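Local coordinates for protein TRAP dicarboxylate transporter, DctP subunit (PDB 4OVS) that binds succinate as the solute-binding subunit of a TRAP transport system and probably delivers it to the membrane components for uptake, at residues A[101-106]-A[322-327]. Numbering follows the deposited sequence.
Sequences MQLFDL and EDLIKK
Asp105 OD2, in the turn that presents Leu103 and Leu106 to Leu324 and Ile325 of helix 317-330, is hydrogen-bonded to two hydroxyls from outside it, Ser92 OG and Ser173 OG. Successive i to i+3 backbone bonds coil this turn, and the last, Leu106 N to Leu103 O at 3.3 Å, joins its two contact residues. Between the segments the evidence is wholly apolar. Leu103 forks over the helix: CD2 lies 3.8 Å from Leu324 CG, while CD1 meets the backbone, 3.8 Å from Ile325 CA. Its CG is placed anti to the backbone N (chi1 171°), and chi2 of 70° then sets the two methyls on these partners. Leu106 crosses Ile325 at about a right angle. Its CD1 is 3.8 Å from Ile325 CG1, which thus touches both leucines, since Leu103 CD1 lies 4.0 Å from it. Replacing Leu103 by an alanine removes both methyl branches, which would probably cost Leu324 its apolar partner in this loop and open a gap beside Ile325 CA. The contact is plain packing away from the succinate site, joining the loop between strand 86-87 and helix 113-120 to the C-terminal helix. Helix 123-134 adds Val124 and Leu128 against Leu103, and helix 174-181 sets Val175 against Leu106.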
loop_
_atom_site.group_PDB
_atom_site.type_symbol
_atom_site.label_atom_id
_atom_site.label_comp_id
_atom_site.label_asym_id
_atom_site.label_seq_id
_atom_site.Cartn_x
_atom_site.Cartn_y
_atom_site.Cartn_z
HETATM N N MSE A 101 -5.286 12.451 1.259
HETATM C CA MSE A 101 -4.436 11.344 0.839
HETATM C C MSE A 101 -5.239 10.391 -0.052
HETATM O O MSE A 101 -4.669 9.554 -0.752
HETATM C CB MSE A 101 -3.886 10.597 2.037
HETATM C CG MSE A 101 -2.769 9.625 1.688
HETATM SE SE MSE A 101 -1.065 10.492 1.315
HETATM C CE MSE A 101 -0.751 11.130 3.111
ATOM N N GLN A 102 -6.565 10.517 -0.047
ATOM C CA GLN A 102 -7.384 9.687 -0.938
ATOM C C GLN A 102 -7.105 9.968 -2.403
ATOM O O GLN A 102 -7.497 9.193 -3.282
ATOM C CB GLN A 102 -8.869 9.867 -0.653
ATOM C CG GLN A 102 -9.281 9.248 0.618
ATOM C CD GLN A 102 -10.741 9.458 0.888
ATOM O OE1 GLN A 102 -11.545 8.527 0.784
ATOM N NE2 GLN A 102 -11.104 10.691 1.242
ATOM N N LEU A 103 -6.447 11.083 -2.684
ATOM C CA LEU A 103 -6.014 11.378 -4.042
ATOM C C LEU A 103 -5.297 10.173 -4.706
ATOM O O LEU A 103 -5.594 9.818 -5.820
ATOM C CB LEU A 103 -5.086 12.582 -4.025
ATOM C CG LEU A 103 -4.326 12.961 -5.288
ATOM C CD1 LEU A 103 -5.233 13.508 -6.376
ATOM C CD2 LEU A 103 -3.323 13.991 -4.866
ATOM N N PHE A 104 -4.378 9.557 -3.995
ATOM C CA PHE A 104 -3.547 8.492 -4.541
ATOM C C PHE A 104 -4.298 7.125 -4.674
ATOM O O PHE A 104 -3.801 6.191 -5.297
ATOM C CB PHE A 104 -2.333 8.300 -3.638
ATOM C CG PHE A 104 -1.451 9.514 -3.499
ATOM C CD1 PHE A 104 -1.448 10.522 -4.449
ATOM C CD2 PHE A 104 -0.586 9.629 -2.415
ATOM C CE1 PHE A 104 -0.612 11.623 -4.331
ATOM C CE2 PHE A 104 0.260 10.750 -2.285
ATOM C CZ PHE A 104 0.249 11.729 -3.243
ATOM N N ASP A 105 -5.489 7.026 -4.094
ATOM C CA ASP A 105 -6.361 5.857 -4.239
ATOM C C ASP A 105 -7.308 5.939 -5.432
ATOM O O ASP A 105 -7.937 4.958 -5.787
ATOM C CB ASP A 105 -7.269 5.715 -3.021
ATOM C CG ASP A 105 -6.615 5.025 -1.885
ATOM O OD1 ASP A 105 -5.494 4.492 -2.065
ATOM O OD2 ASP A 105 -7.238 5.020 -0.801
ATOM N N LEU A 106 -7.462 7.114 -6.028
ATOM C CA LEU A 106 -8.446 7.255 -7.103
ATOM C C LEU A 106 -8.142 6.295 -8.238
ATOM O O LEU A 106 -6.997 6.123 -8.622
ATOM C CB LEU A 106 -8.463 8.674 -7.629
ATOM C CG LEU A 106 -9.032 9.721 -6.680
ATOM C CD1 LEU A 106 -8.660 11.129 -7.183
ATOM C CD2 LEU A 106 -10.560 9.538 -6.541
ATOM N N GLU A 322 -10.621 19.583 -6.072
ATOM C CA GLU A 322 -10.650 19.439 -7.512
ATOM C C GLU A 322 -9.307 19.818 -8.089
ATOM O O GLU A 322 -8.753 19.081 -8.888
ATOM C CB GLU A 322 -11.718 20.292 -8.149
ATOM C CG GLU A 322 -11.631 20.263 -9.661
ATOM C CD GLU A 322 -12.848 20.870 -10.342
ATOM O OE1 GLU A 322 -13.604 21.604 -9.675
ATOM O OE2 GLU A 322 -13.056 20.607 -11.546
ATOM N N ASP A 323 -8.767 20.957 -7.679
ATOM C CA ASP A 323 -7.556 21.445 -8.310
ATOM C C ASP A 323 -6.364 20.562 -7.947
ATOM O O ASP A 323 -5.353 20.551 -8.645
ATOM C CB ASP A 323 -7.320 22.921 -7.964
ATOM C CG ASP A 323 -8.315 23.851 -8.675
ATOM O OD1 ASP A 323 -8.640 23.602 -9.874
ATOM O OD2 ASP A 323 -8.790 24.816 -8.029
ATOM N N LEU A 324 -6.488 19.795 -6.872
ATOM C CA LEU A 324 -5.409 18.897 -6.485
ATOM C C LEU A 324 -5.436 17.727 -7.466
ATOM O O LEU A 324 -4.405 17.346 -8.012
ATOM C CB LEU A 324 -5.570 18.467 -5.029
ATOM C CG LEU A 324 -4.512 17.593 -4.352
ATOM C CD1 LEU A 324 -3.100 18.036 -4.681
ATOM C CD2 LEU A 324 -4.712 17.622 -2.839
ATOM N N ILE A 325 -6.623 17.193 -7.732
ATOM C CA ILE A 325 -6.768 16.070 -8.680
ATOM C C ILE A 325 -6.264 16.502 -10.064
ATOM O O ILE A 325 -5.652 15.730 -10.777
ATOM C CB ILE A 325 -8.252 15.636 -8.832
ATOM C CG1 ILE A 325 -8.772 14.956 -7.566
ATOM C CG2 ILE A 325 -8.408 14.663 -9.975
ATOM C CD1 ILE A 325 -10.284 14.808 -7.543
ATOM N N LYS A 326 -6.518 17.758 -10.429
ATOM C CA LYS A 326 -6.121 18.271 -11.745
ATOM C C LYS A 326 -4.615 18.462 -11.859
ATOM O O LYS A 326 -4.029 18.193 -12.905
ATOM C CB LYS A 326 -6.865 19.581 -12.083
ATOM C CG LYS A 326 -8.268 19.347 -12.648
ATOM C CD LYS A 326 -9.006 20.637 -13.008
ATOM C CE LYS A 326 -10.521 20.393 -13.112
ATOM N NZ LYS A 326 -10.903 19.160 -13.909
ATOM N N LYS A 327 -3.992 18.920 -10.783
ATOM C CA LYS A 327 -2.540 18.999 -10.729
ATOM C C LYS A 327 -1.915 17.648 -11.025
ATOM O O LYS A 327 -0.964 17.559 -11.793
ATOM C CB LYS A 327 -2.088 19.441 -9.347
ATOM C CG LYS A 327 -1.167 20.651 -9.360
ATOM C CD LYS A 327 -0.680 21.020 -7.963
ATOM C CE LYS A 327 -1.798 21.585 -7.122
ATOM N NZ LYS A 327 -1.418 22.921 -6.531
#